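Local coordinates for protein catalase (Corynebacterium glutamicum, PDB 4B7H) that catalyses the breakdown of hydrogen peroxide to water and oxygen at a haem iron, here carrying the inhibitor nitric oxide, and also binds NADPH, at residues Ile68-Gly73 with Arg106-Ala111; Asp122-Ala127 with Gly141-Thr146; Phe130-Gly135 with Asn332-Val337. All coordinates share one frame; numbering follows the deposited sequence.

Contact 1 (Ile68-Gly73 with Arg106-Ala111); sequences IPHAKG and RFSTVA. With HEM (protoporphyrin IX containing Fe), chain E; NO (nitric oxide), chain F.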
loop_
_atom_site.group_PDB
_atom_site.type_symbol
_atom_site.label_atom_id
_atom_site.label_comp_id
_atom_site.label_asym_id
_atom_site.label_seq_id
_atom_site.Cartn_x
_atom_site.Cartn_y
_atom_site.Cartn_z
ATOM N N ILE A 68 12.936 -4.364 -8.675
ATOM C CA ILE A 68 13.593 -3.654 -9.770
ATOM C C ILE A 68 15.006 -3.259 -9.329
ATOM O O ILE A 68 15.172 -2.536 -8.339
ATOM C CB ILE A 68 12.786 -2.413 -10.256
ATOM C CG1 ILE A 68 13.575 -1.680 -11.347
ATOM C CG2 ILE A 68 12.412 -1.468 -9.099
ATOM C CD1 ILE A 68 12.813 -0.531 -12.020
ATOM N N PRO A 69 16.045 -3.781 -10.011
ATOM C CA PRO A 69 16.037 -4.851 -11.009
ATOM C C PRO A 69 16.142 -6.211 -10.307
ATOM O O PRO A 69 15.837 -6.292 -9.109
ATOM C CB PRO A 69 17.300 -4.549 -11.843
ATOM C CG PRO A 69 18.172 -3.651 -10.958
ATOM C CD PRO A 69 17.422 -3.388 -9.675
ATOM N N HIS A 70 16.544 -7.249 -11.042
ATOM C CA HIS A 70 16.743 -8.610 -10.516
ATOM C C HIS A 70 15.419 -9.295 -10.141
ATOM O O HIS A 70 15.376 -10.131 -9.238
ATOM C CB HIS A 70 17.719 -8.645 -9.330
ATOM C CG HIS A 70 19.132 -8.255 -9.667
ATOM N ND1 HIS A 70 20.137 -9.183 -9.857
ATOM C CD2 HIS A 70 19.721 -7.038 -9.778
ATOM C CE1 HIS A 70 21.276 -8.557 -10.095
ATOM N NE2 HIS A 70 21.051 -7.254 -10.060
ATOM N N ALA A 71 14.353 -8.972 -10.869
ATOM C CA ALA A 71 13.034 -9.568 -10.623
ATOM C C ALA A 71 13.002 -11.088 -10.712
ATOM O O ALA A 71 12.304 -11.732 -9.924
ATOM C CB ALA A 71 12.008 -8.989 -11.575
ATOM N N LYS A 72 13.710 -11.649 -11.695
ATOM C CA LYS A 72 13.668 -13.092 -11.971
ATOM C C LYS A 72 14.798 -13.817 -11.254
ATOM O O LYS A 72 15.961 -13.697 -11.638
ATOM C CB LYS A 72 13.790 -13.371 -13.475
ATOM C CG LYS A 72 13.706 -14.868 -13.823
ATOM C CD LYS A 72 12.250 -15.351 -13.756
ATOM C CE LYS A 72 12.088 -16.882 -13.813
ATOM N NZ LYS A 72 12.737 -17.488 -15.019
ATOM N N GLY A 73 14.474 -14.577 -10.220
ATOM C CA GLY A 73 15.505 -15.278 -9.483
ATOM C C GLY A 73 14.983 -16.451 -8.689
ATOM O O GLY A 73 13.788 -16.763 -8.729
ATOM N N ARG A 106 20.240 -16.029 -3.120
ATOM C CA ARG A 106 19.350 -15.852 -4.264
ATOM C C ARG A 106 20.192 -15.514 -5.489
ATOM O O ARG A 106 21.075 -14.646 -5.432
ATOM C CB ARG A 106 18.284 -14.777 -4.000
ATOM C CG ARG A 106 17.225 -14.646 -5.112
ATOM C CD ARG A 106 16.137 -13.666 -4.706
ATOM N NE ARG A 106 15.105 -13.460 -5.730
ATOM C CZ ARG A 106 15.220 -12.623 -6.761
ATOM N NH1 ARG A 106 16.341 -11.924 -6.940
ATOM N NH2 ARG A 106 14.213 -12.494 -7.630
ATOM N N PHE A 107 19.937 -16.239 -6.573
ATOM C CA PHE A 107 20.554 -15.983 -7.872
ATOM C C PHE A 107 19.494 -15.361 -8.762
ATOM O O PHE A 107 18.299 -15.573 -8.552
ATOM C CB PHE A 107 21.003 -17.293 -8.515
ATOM C CG PHE A 107 22.012 -18.070 -7.704
ATOM C CD1 PHE A 107 23.351 -17.698 -7.692
ATOM C CD2 PHE A 107 21.624 -19.188 -6.982
ATOM C CE1 PHE A 107 24.281 -18.417 -6.958
ATOM C CE2 PHE A 107 22.546 -19.910 -6.246
ATOM C CZ PHE A 107 23.878 -19.526 -6.235
ATOM N N SER A 108 19.908 -14.627 -9.786
ATOM C CA SER A 108 18.937 -13.892 -10.592
ATOM C C SER A 108 19.539 -13.413 -11.896
ATOM O O SER A 108 20.752 -13.445 -12.069
ATOM C CB SER A 108 18.447 -12.672 -9.802
ATOM O OG SER A 108 19.547 -11.870 -9.387
ATOM N N THR A 109 18.685 -12.954 -12.806
ATOM C CA THR A 109 19.128 -12.100 -13.903
ATOM C C THR A 109 18.906 -10.656 -13.440
ATOM O O THR A 109 18.613 -10.436 -12.263
ATOM C CB THR A 109 18.353 -12.387 -15.194
ATOM O OG1 THR A 109 16.948 -12.280 -14.926
ATOM C CG2 THR A 109 18.668 -13.781 -15.722
ATOM N N VAL A 110 19.025 -9.684 -14.343
ATOM C CA VAL A 110 18.891 -8.271 -13.978
ATOM C C VAL A 110 17.700 -7.565 -14.620
ATOM O O VAL A 110 16.863 -6.991 -13.923
ATOM C CB VAL A 110 20.172 -7.477 -14.320
ATOM C CG1 VAL A 110 19.978 -5.983 -14.030
ATOM C CG2 VAL A 110 21.358 -8.040 -13.552
ATOM N N ALA A 111 17.639 -7.584 -15.948
ATOM C CA ALA A 111 16.686 -6.749 -16.687
ATOM C C ALA A 111 15.261 -7.284 -16.767
ATOM O O ALA A 111 14.291 -6.523 -16.679
ATOM C CB ALA A 111 17.212 -6.463 -18.094
HETATM C CHA HEM E . 18.806 -5.861 -6.559
HETATM C CHB HEM E . 19.867 -1.142 -6.203
HETATM C CHC HEM E . 24.208 -2.044 -8.147
HETATM C CHD HEM E . 23.596 -6.686 -7.025
HETATM C C1A HEM E . 18.707 -4.514 -6.309
HETATM C C2A HEM E . 17.567 -3.842 -5.715
HETATM C C3A HEM E . 17.881 -2.543 -5.607
HETATM C C4A HEM E . 19.210 -2.349 -6.133
HETATM C CMA HEM E . 17.032 -1.402 -5.034
HETATM C CAA HEM E . 16.258 -4.537 -5.280
HETATM C CBA HEM E . 16.408 -5.046 -3.853
HETATM C CGA HEM E . 15.117 -5.568 -3.281
HETATM O O1A HEM E . 15.187 -6.577 -2.535
HETATM O O2A HEM E . 14.024 -5.001 -3.543
HETATM C C1B HEM E . 21.128 -0.956 -6.723
HETATM C C2B HEM E . 21.798 0.313 -6.896
HETATM C C3B HEM E . 22.996 0.056 -7.462
HETATM C C4B HEM E . 23.112 -1.376 -7.629
HETATM C CMB HEM E . 21.181 1.672 -6.509
HETATM C CAB HEM E . 24.135 1.017 -7.851
HETATM C CBB HEM E . 24.330 2.180 -7.231
HETATM C C1C HEM E . 24.497 -3.365 -7.852
HETATM C C2C HEM E . 25.808 -3.994 -7.785
HETATM C C3C HEM E . 25.616 -5.288 -7.472
HETATM C C4C HEM E . 24.192 -5.493 -7.314
HETATM C CMC HEM E . 27.151 -3.273 -8.059
HETATM C CAC HEM E . 26.645 -6.415 -7.216
HETATM C CBC HEM E . 27.884 -6.176 -6.754
HETATM C C1D HEM E . 22.252 -6.887 -6.876
HETATM C C2D HEM E . 21.677 -8.179 -6.681
HETATM C C3D HEM E . 20.199 -7.942 -6.534
HETATM C C4D HEM E . 20.009 -6.521 -6.641
HETATM C CMD HEM E . 22.406 -9.520 -6.644
HETATM C CAD HEM E . 19.158 -9.023 -6.283
HETATM C CBD HEM E . 19.224 -9.422 -4.811
HETATM C CGD HEM E . 18.252 -10.553 -4.655
HETATM O O1D HEM E . 17.230 -10.393 -3.942
HETATM O O2D HEM E . 18.488 -11.624 -5.269
HETATM N NA HEM E . 19.702 -3.577 -6.547
HETATM N NB HEM E . 21.947 -1.966 -7.178
HETATM N NC HEM E . 23.531 -4.311 -7.551
HETATM N ND HEM E . 21.245 -5.926 -6.857
HETATM FE FE HEM E . 21.600 -3.958 -7.085
HETATM N N NO F . 21.275 -4.001 -8.751
HETATM O O NO F . 21.523 -3.840 -9.824
HETATM O O HOH W 1 14.186 -6.933 -13.254
HETATM O O HOH W 2 15.495 -10.246 -13.485
HETATM O O HOH W 3 12.261 -14.439 -6.633
#
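His70 lies flat between the haem and Val110: one face of its imidazole lies over pyrrole ring D, with haem C3D 3.3 Å above the ring plane, and the other receives Val110 CG2 in a CH-pi contact, 3.8 Å from the ring centroid. In the ring plane, His70 ND1 donates to Ser108 OG at 2.8 Å in a nearly straight bond. With CG beside its own backbone N (chi1 -65°), the ring points over the porphyrin and brings His70 NE2 to 3.5 Å from the nitric oxide oxygen. This is the distal side of the catalase haem pocket, where a histidine lying over the porphyrin face is characteristic of haem catalases; Pro69, after a cis peptide bond, sets its CG beside the nitric oxide. Arg106, extended from CG to NE, grips His70 O end-on with two nitrogens, NH1 and NH2, each 3.1 Å away in the carbonyl plane. NH1 of Arg106 also donates to haem propionate O2D at 2.7 Å, while Gly73 CA rests against one guanidinium face. Backbone bonds from His70 N to Val110 O and from Thr109 N to Lys72 O (3.1 Å) fasten the loop to the residues just past strand 100-108.

Contact 2 (Asp122-Ala127 with Gly141-Thr146); sequences DVHGFA and GNNTPT. With HEM (protoporphyrin IX containing Fe), chain E.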
loop_
_atom_site.group_PDB
_atom_site.type_symbol
_atom_site.label_atom_id
_atom_site.label_comp_id
_atom_site.label_asym_id
_atom_site.label_seq_id
_atom_site.Cartn_x
_atom_site.Cartn_y
_atom_site.Cartn_z
ATOM N N ASP A 122 22.788 -11.678 -19.695
ATOM C CA ASP A 122 22.643 -10.721 -18.611
ATOM C C ASP A 122 23.695 -11.009 -17.567
ATOM O O ASP A 122 24.247 -12.113 -17.517
ATOM C CB ASP A 122 21.264 -10.862 -17.951
ATOM C CG ASP A 122 20.690 -9.535 -17.492
ATOM O OD1 ASP A 122 21.427 -8.516 -17.485
ATOM O OD2 ASP A 122 19.488 -9.507 -17.133
ATOM N N VAL A 123 23.954 -10.020 -16.721
ATOM C CA VAL A 123 24.637 -10.253 -15.458
ATOM C C VAL A 123 23.740 -11.185 -14.635
ATOM O O VAL A 123 22.501 -11.132 -14.761
ATOM C CB VAL A 123 24.843 -8.915 -14.703
ATOM C CG1 VAL A 123 25.323 -9.146 -13.280
ATOM C CG2 VAL A 123 25.808 -8.005 -15.466
ATOM N N HIS A 124 24.342 -12.040 -13.808
ATOM C CA HIS A 124 23.561 -12.791 -12.830
ATOM C C HIS A 124 23.886 -12.388 -11.411
ATOM O O HIS A 124 25.054 -12.319 -11.007
ATOM C CB HIS A 124 23.730 -14.296 -13.006
ATOM C CG HIS A 124 23.142 -14.796 -14.280
ATOM N ND1 HIS A 124 21.889 -15.361 -14.350
ATOM C CD2 HIS A 124 23.612 -14.755 -15.547
ATOM C CE1 HIS A 124 21.625 -15.677 -15.607
ATOM N NE2 HIS A 124 22.658 -15.324 -16.352
ATOM N N GLY A 125 22.834 -12.128 -10.648
ATOM C CA GLY A 125 22.974 -11.824 -9.240
ATOM C C GLY A 125 23.428 -13.035 -8.456
ATOM O O GLY A 125 23.090 -14.171 -8.790
ATOM N N PHE A 126 24.178 -12.778 -7.390
ATOM C CA PHE A 126 24.787 -13.815 -6.568
ATOM C C PHE A 126 24.753 -13.245 -5.147
ATOM O O PHE A 126 25.736 -12.684 -4.655
ATOM C CB PHE A 126 26.225 -14.046 -7.052
ATOM C CG PHE A 126 26.846 -15.345 -6.600
ATOM C CD1 PHE A 126 27.117 -15.575 -5.262
ATOM C CD2 PHE A 126 27.208 -16.314 -7.529
ATOM C CE1 PHE A 126 27.712 -16.771 -4.850
ATOM C CE2 PHE A 126 27.819 -17.510 -7.124
ATOM C CZ PHE A 126 28.068 -17.735 -5.785
ATOM N N ALA A 127 23.600 -13.380 -4.494
ATOM C CA ALA A 127 23.319 -12.645 -3.266
ATOM C C ALA A 127 23.201 -13.555 -2.055
ATOM O O ALA A 127 22.266 -14.358 -1.957
ATOM C CB ALA A 127 22.050 -11.821 -3.437
ATOM N N GLY A 141 26.190 -9.852 -4.092
ATOM C CA GLY A 141 27.151 -9.770 -5.172
ATOM C C GLY A 141 26.574 -10.119 -6.527
ATOM O O GLY A 141 25.359 -10.253 -6.679
ATOM N N ASN A 142 27.456 -10.231 -7.517
ATOM C CA ASN A 142 27.100 -10.621 -8.881
ATOM C C ASN A 142 28.112 -11.653 -9.363
ATOM O O ASN A 142 29.117 -11.895 -8.690
ATOM C CB ASN A 142 27.135 -9.411 -9.826
ATOM C CG ASN A 142 25.836 -8.612 -9.839
ATOM O OD1 ASN A 142 24.742 -9.155 -9.653
ATOM N ND2 ASN A 142 25.954 -7.319 -10.096
ATOM N N ASN A 143 27.870 -12.232 -10.536
ATOM C CA ASN A 143 28.811 -13.174 -11.141
ATOM C C ASN A 143 29.929 -12.488 -11.954
ATOM O O ASN A 143 30.540 -13.116 -12.831
ATOM C CB ASN A 143 28.066 -14.193 -12.009
ATOM C CG ASN A 143 27.503 -13.574 -13.265
ATOM O OD1 ASN A 143 27.417 -12.350 -13.381
ATOM N ND2 ASN A 143 27.116 -14.410 -14.214
ATOM N N THR A 144 30.182 -11.213 -11.649
ATOM C CA THR A 144 31.248 -10.410 -12.249
ATOM C C THR A 144 31.987 -9.636 -11.159
ATOM O O THR A 144 31.371 -9.179 -10.185
ATOM C CB THR A 144 30.697 -9.384 -13.260
ATOM O OG1 THR A 144 31.716 -8.420 -13.550
ATOM C CG2 THR A 144 29.461 -8.665 -12.691
ATOM N N PRO A 145 33.312 -9.475 -11.317
ATOM C CA PRO A 145 34.125 -8.754 -10.333
ATOM C C PRO A 145 33.988 -7.235 -10.466
ATOM O O PRO A 145 34.545 -6.498 -9.650
ATOM C CB PRO A 145 35.553 -9.181 -10.698
ATOM C CG PRO A 145 35.476 -9.350 -12.191
ATOM C CD PRO A 145 34.149 -10.052 -12.384
ATOM N N THR A 146 33.248 -6.774 -11.471
ATOM C CA THR A 146 33.139 -5.347 -11.757
ATOM C C THR A 146 31.686 -4.989 -12.107
ATOM O O THR A 146 30.790 -5.808 -11.919
ATOM C CB THR A 146 34.163 -4.942 -12.864
ATOM O OG1 THR A 146 34.189 -3.523 -13.027
ATOM C CG2 THR A 146 33.846 -5.625 -14.195
HETATM C CHA HEM E . 18.806 -5.861 -6.559
HETATM C CHB HEM E . 19.867 -1.142 -6.203
HETATM C CHC HEM E . 24.208 -2.044 -8.147
HETATM C CHD HEM E . 23.596 -6.686 -7.025
HETATM C C1A HEM E . 18.707 -4.514 -6.309
HETATM C C2A HEM E . 17.567 -3.842 -5.715
HETATM C C3A HEM E . 17.881 -2.543 -5.607
HETATM C C4A HEM E . 19.210 -2.349 -6.133
HETATM C CMA HEM E . 17.032 -1.402 -5.034
HETATM C CAA HEM E . 16.258 -4.537 -5.280
HETATM C CBA HEM E . 16.408 -5.046 -3.853
HETATM C CGA HEM E . 15.117 -5.568 -3.281
HETATM O O1A HEM E . 15.187 -6.577 -2.535
HETATM O O2A HEM E . 14.024 -5.001 -3.543
HETATM C C1B HEM E . 21.128 -0.956 -6.723
HETATM C C2B HEM E . 21.798 0.313 -6.896
HETATM C C3B HEM E . 22.996 0.056 -7.462
HETATM C C4B HEM E . 23.112 -1.376 -7.629
HETATM C CMB HEM E . 21.181 1.672 -6.509
HETATM C CAB HEM E . 24.135 1.017 -7.851
HETATM C CBB HEM E . 24.330 2.180 -7.231
HETATM C C1C HEM E . 24.497 -3.365 -7.852
HETATM C C2C HEM E . 25.808 -3.994 -7.785
HETATM C C3C HEM E . 25.616 -5.288 -7.472
HETATM C C4C HEM E . 24.192 -5.493 -7.314
HETATM C CMC HEM E . 27.151 -3.273 -8.059
HETATM C CAC HEM E . 26.645 -6.415 -7.216
HETATM C CBC HEM E . 27.884 -6.176 -6.754
HETATM C C1D HEM E . 22.252 -6.887 -6.876
HETATM C C2D HEM E . 21.677 -8.179 -6.681
HETATM C C3D HEM E . 20.199 -7.942 -6.534
HETATM C C4D HEM E . 20.009 -6.521 -6.641
HETATM C CMD HEM E . 22.406 -9.520 -6.644
HETATM C CAD HEM E . 19.158 -9.023 -6.283
HETATM C CBD HEM E . 19.224 -9.422 -4.811
HETATM C CGD HEM E . 18.252 -10.553 -4.655
HETATM O O1D HEM E . 17.230 -10.393 -3.942
HETATM O O2D HEM E . 18.488 -11.624 -5.269
HETATM N NA HEM E . 19.702 -3.577 -6.547
HETATM N NB HEM E . 21.947 -1.966 -7.178
HETATM N NC HEM E . 23.531 -4.311 -7.551
HETATM N ND HEM E . 21.245 -5.926 -6.857
HETATM FE FE HEM E . 21.600 -3.958 -7.085
HETATM O O HOH W 4 26.633 -13.000 -16.688
#
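The haem-facing end of the beta hairpin formed by strands 125-132 and 135-142 is built here, where its two antiparallel strands part into loops beside the porphyrin. Phe126 and Gly141 form a hydrogen-bonded pair, Phe126 N to Gly141 O and Gly141 N to Phe126 O, both 2.9 Å; next to it, Gly125 and Asn142 are a non-hydrogen-bonded pair. The pairing runs on past the strands through Asn143, whose N donates to His124 O at 2.9 Å. The Asn143 side chain then folds back, its CG held between its backbone N and carbonyl carbon (chi1 70°), and OD1 accepts from His124 N at 3.1 Å, the donor standing well above the amide plane. The Asn143 amide and the His124 ring are turned 73° apart, and Asn143 ND2 comes 3.6 Å from His124 CB. A water bridges Asn143 ND2 to Asp122 O. On the haem side, the Val123 and Asn142 side chains cross at about a right angle, Val123 CG1 touching Asn142 CG, and haem methyl CMD lies 3.5 Å from Gly125 CA. Beyond the segment pair, Phe126 makes edge-to-face contacts with Trp271 and Phe107, and Pro145 touches NADPH. Asn143 thus engages both the N-H and the C=O of His124, giving these buried backbone groups partners where regular strand pairing stops, while Gly125, without a side chain, lets the haem methyl come close.

Contact 3 (Phe130-Gly135 with Asn332-Val337); sequences FYTEEG and NIVPGV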
loop_
_atom_site.group_PDB
_atom_site.type_symbol
_atom_site.label_atom_id
_atom_site.label_comp_id
_atom_site.label_asym_id
_atom_site.label_seq_id
_atom_site.Cartn_x
_atom_site.Cartn_y
_atom_site.Cartn_z
ATOM N N PHE A 130 24.347 -14.427 5.447
ATOM C CA PHE A 130 24.877 -15.266 6.507
ATOM C C PHE A 130 24.172 -14.908 7.809
ATOM O O PHE A 130 24.189 -13.748 8.236
ATOM C CB PHE A 130 26.392 -15.075 6.620
ATOM C CG PHE A 130 27.123 -15.340 5.332
ATOM C CD1 PHE A 130 27.260 -16.637 4.862
ATOM C CD2 PHE A 130 27.637 -14.295 4.568
ATOM C CE1 PHE A 130 27.912 -16.898 3.667
ATOM C CE2 PHE A 130 28.294 -14.548 3.360
ATOM C CZ PHE A 130 28.430 -15.851 2.911
ATOM N N TYR A 131 23.517 -15.900 8.414
ATOM C CA TYR A 131 22.788 -15.676 9.661
ATOM C C TYR A 131 23.776 -15.791 10.819
ATOM O O TYR A 131 23.862 -16.836 11.470
ATOM C CB TYR A 131 21.636 -16.683 9.816
ATOM C CG TYR A 131 20.533 -16.552 8.765
ATOM C CD1 TYR A 131 20.633 -17.186 7.523
ATOM C CD2 TYR A 131 19.383 -15.810 9.026
ATOM C CE1 TYR A 131 19.626 -17.076 6.571
ATOM C CE2 TYR A 131 18.363 -15.690 8.077
ATOM C CZ TYR A 131 18.487 -16.333 6.853
ATOM O OH TYR A 131 17.501 -16.226 5.898
ATOM N N THR A 132 24.526 -14.717 11.070
ATOM C CA THR A 132 25.607 -14.755 12.054
ATOM C C THR A 132 25.120 -14.465 13.471
ATOM O O THR A 132 24.006 -13.964 13.680
ATOM C CB THR A 132 26.785 -13.789 11.706
ATOM O OG1 THR A 132 26.618 -12.530 12.376
ATOM C CG2 THR A 132 26.922 -13.568 10.205
ATOM N N GLU A 133 25.978 -14.760 14.441
ATOM C CA GLU A 133 25.666 -14.540 15.850
ATOM C C GLU A 133 25.651 -13.053 16.203
ATOM O O GLU A 133 25.180 -12.671 17.269
ATOM C CB GLU A 133 26.661 -15.286 16.745
ATOM C CG GLU A 133 26.603 -16.807 16.600
ATOM C CD GLU A 133 27.628 -17.528 17.460
ATOM O OE1 GLU A 133 28.137 -16.923 18.428
ATOM O OE2 GLU A 133 27.926 -18.704 17.163
ATOM N N GLU A 134 26.179 -12.218 15.311
ATOM C CA GLU A 134 26.169 -10.765 15.512
ATOM C C GLU A 134 25.286 -10.071 14.475
ATOM O O GLU A 134 25.438 -8.875 14.206
ATOM C CB GLU A 134 27.599 -10.196 15.547
ATOM C CG GLU A 134 28.376 -10.762 16.738
ATOM C CD GLU A 134 29.802 -10.258 16.914
ATOM O OE1 GLU A 134 30.344 -9.575 16.025
ATOM O OE2 GLU A 134 30.395 -10.577 17.970
ATOM N N GLY A 135 24.345 -10.829 13.915
ATOM C CA GLY A 135 23.376 -10.289 12.975
ATOM C C GLY A 135 23.487 -10.885 11.582
ATOM O O GLY A 135 24.423 -11.633 11.283
ATOM N N ASN A 332 23.305 -4.658 5.260
ATOM C CA ASN A 332 23.355 -5.628 6.344
ATOM C C ASN A 332 24.802 -6.032 6.616
ATOM O O ASN A 332 25.236 -7.135 6.261
ATOM C CB ASN A 332 22.496 -6.848 6.013
ATOM C CG ASN A 332 21.019 -6.570 6.162
ATOM O OD1 ASN A 332 20.615 -5.656 6.895
ATOM N ND2 ASN A 332 20.198 -7.367 5.488
ATOM N N ILE A 333 25.549 -5.116 7.230
ATOM C CA ILE A 333 26.908 -5.399 7.651
ATOM C C ILE A 333 26.946 -5.690 9.149
ATOM O O ILE A 333 25.969 -5.447 9.870
ATOM C CB ILE A 333 27.875 -4.265 7.266
ATOM C CG1 ILE A 333 27.472 -2.936 7.922
ATOM C CG2 ILE A 333 27.962 -4.137 5.745
ATOM C CD1 ILE A 333 28.486 -1.823 7.689
ATOM N N VAL A 334 28.074 -6.231 9.603
ATOM C CA VAL A 334 28.246 -6.662 10.987
ATOM C C VAL A 334 29.610 -6.160 11.471
ATOM O O VAL A 334 30.440 -5.747 10.655
ATOM C CB VAL A 334 28.169 -8.211 11.109
ATOM C CG1 VAL A 334 26.753 -8.711 10.863
ATOM C CG2 VAL A 334 29.157 -8.875 10.158
ATOM N N PRO A 335 29.857 -6.184 12.797
ATOM C CA PRO A 335 31.170 -5.759 13.296
ATOM C C PRO A 335 32.315 -6.508 12.619
ATOM O O PRO A 335 32.206 -7.713 12.388
ATOM C CB PRO A 335 31.107 -6.123 14.787
ATOM C CG PRO A 335 29.655 -6.013 15.126
ATOM C CD PRO A 335 28.923 -6.492 13.896
ATOM N N GLY A 336 33.390 -5.792 12.301
ATOM C CA GLY A 336 34.508 -6.376 11.580
ATOM C C GLY A 336 34.445 -6.193 10.069
ATOM O O GLY A 336 35.400 -6.536 9.366
ATOM N N VAL A 337 33.330 -5.663 9.568
ATOM C CA VAL A 337 33.170 -5.371 8.144
ATOM C C VAL A 337 32.758 -3.913 7.981
ATOM O O VAL A 337 31.929 -3.402 8.745
ATOM C CB VAL A 337 32.082 -6.250 7.495
ATOM C CG1 VAL A 337 31.881 -5.878 6.034
ATOM C CG2 VAL A 337 32.441 -7.719 7.618
HETATM O O HOH W 5 30.624 -9.782 13.421
#
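Two tight turns face each other here. Thr132 to Gly135 is a type I beta turn, closed by Gly135 N to Thr132 O at 3.2 Å, and it joins strands 125-132 and 135-142 as the tip of their hairpin. Opposite it, Val334 to Val337 is a type II turn, closed by Val337 N to Val334 O at 3.1 Å, in the loop that leads to strand 337-338. The backbones stay apart, with Gly135 CA and Val334 CA 6.4 Å from each other, so side chains bridge the gap. Gly135, and Gly336 in the second turn, both have positive phi, at which a side chain would press on the preceding carbonyl oxygen. Val334 sends CG1 toward the hairpin, with that methyl beside its own backbone N (chi1 -70°). There the methyl lies 3.6 Å from Glu134 O and somewhat farther from Gly135 O and Thr132 OG1. The threonine hydroxyl is occupied within its own turn: Thr132 OG1 donates to Gly135 O at 2.6 Å, on a lone pair, and accepts from Glu134 N at 3.0 Å in an ST turn. The Glu134 chain, extended beyond CG, brings OE1 to the Pro335 ring, 3.7 Å from both its CB and CG. One water, its oxygen 2.6 Å from Glu134 OE1, donates both to that atom and to the carbonyl oxygen of Pro335. Around the pair, Asn332 ties its loop to Asp138 of the hairpin, and Pro335 packs on Pro29 of a neighbouring subunit, which places the contact near a subunit interface. Direct contact across the gap is thus van der Waals in kind, a methyl and a proline ring against oxygens, while the Glu134 carboxylate and the Pro335 carbonyl are linked through a shared water.

Contacts 1 and 2 lie in the core, their centres 10 Å apart, and both touch the haem; the centre of contact 3 is about 17 Å from the centre of the chain, with Glu134 and Pro335 partly exposed. Contacts 1 and 2 touch along neighbouring strands 100-108 and 125-132 and, just outside them, where Asp122 OD2 probably accepts from Val110 N. Contacts 2 and 3 use opposite ends of one hairpin: the haem-side opening and the turn. The chemistry shifts accordingly. Contact 1 combines a histidine laid over the porphyrin with an arginine-propionate hydrogen bond, contact 2 relies on backbone and amide bonds, and contact 3 sets a methyl and a proline ring against oxygens and adds a bridging water.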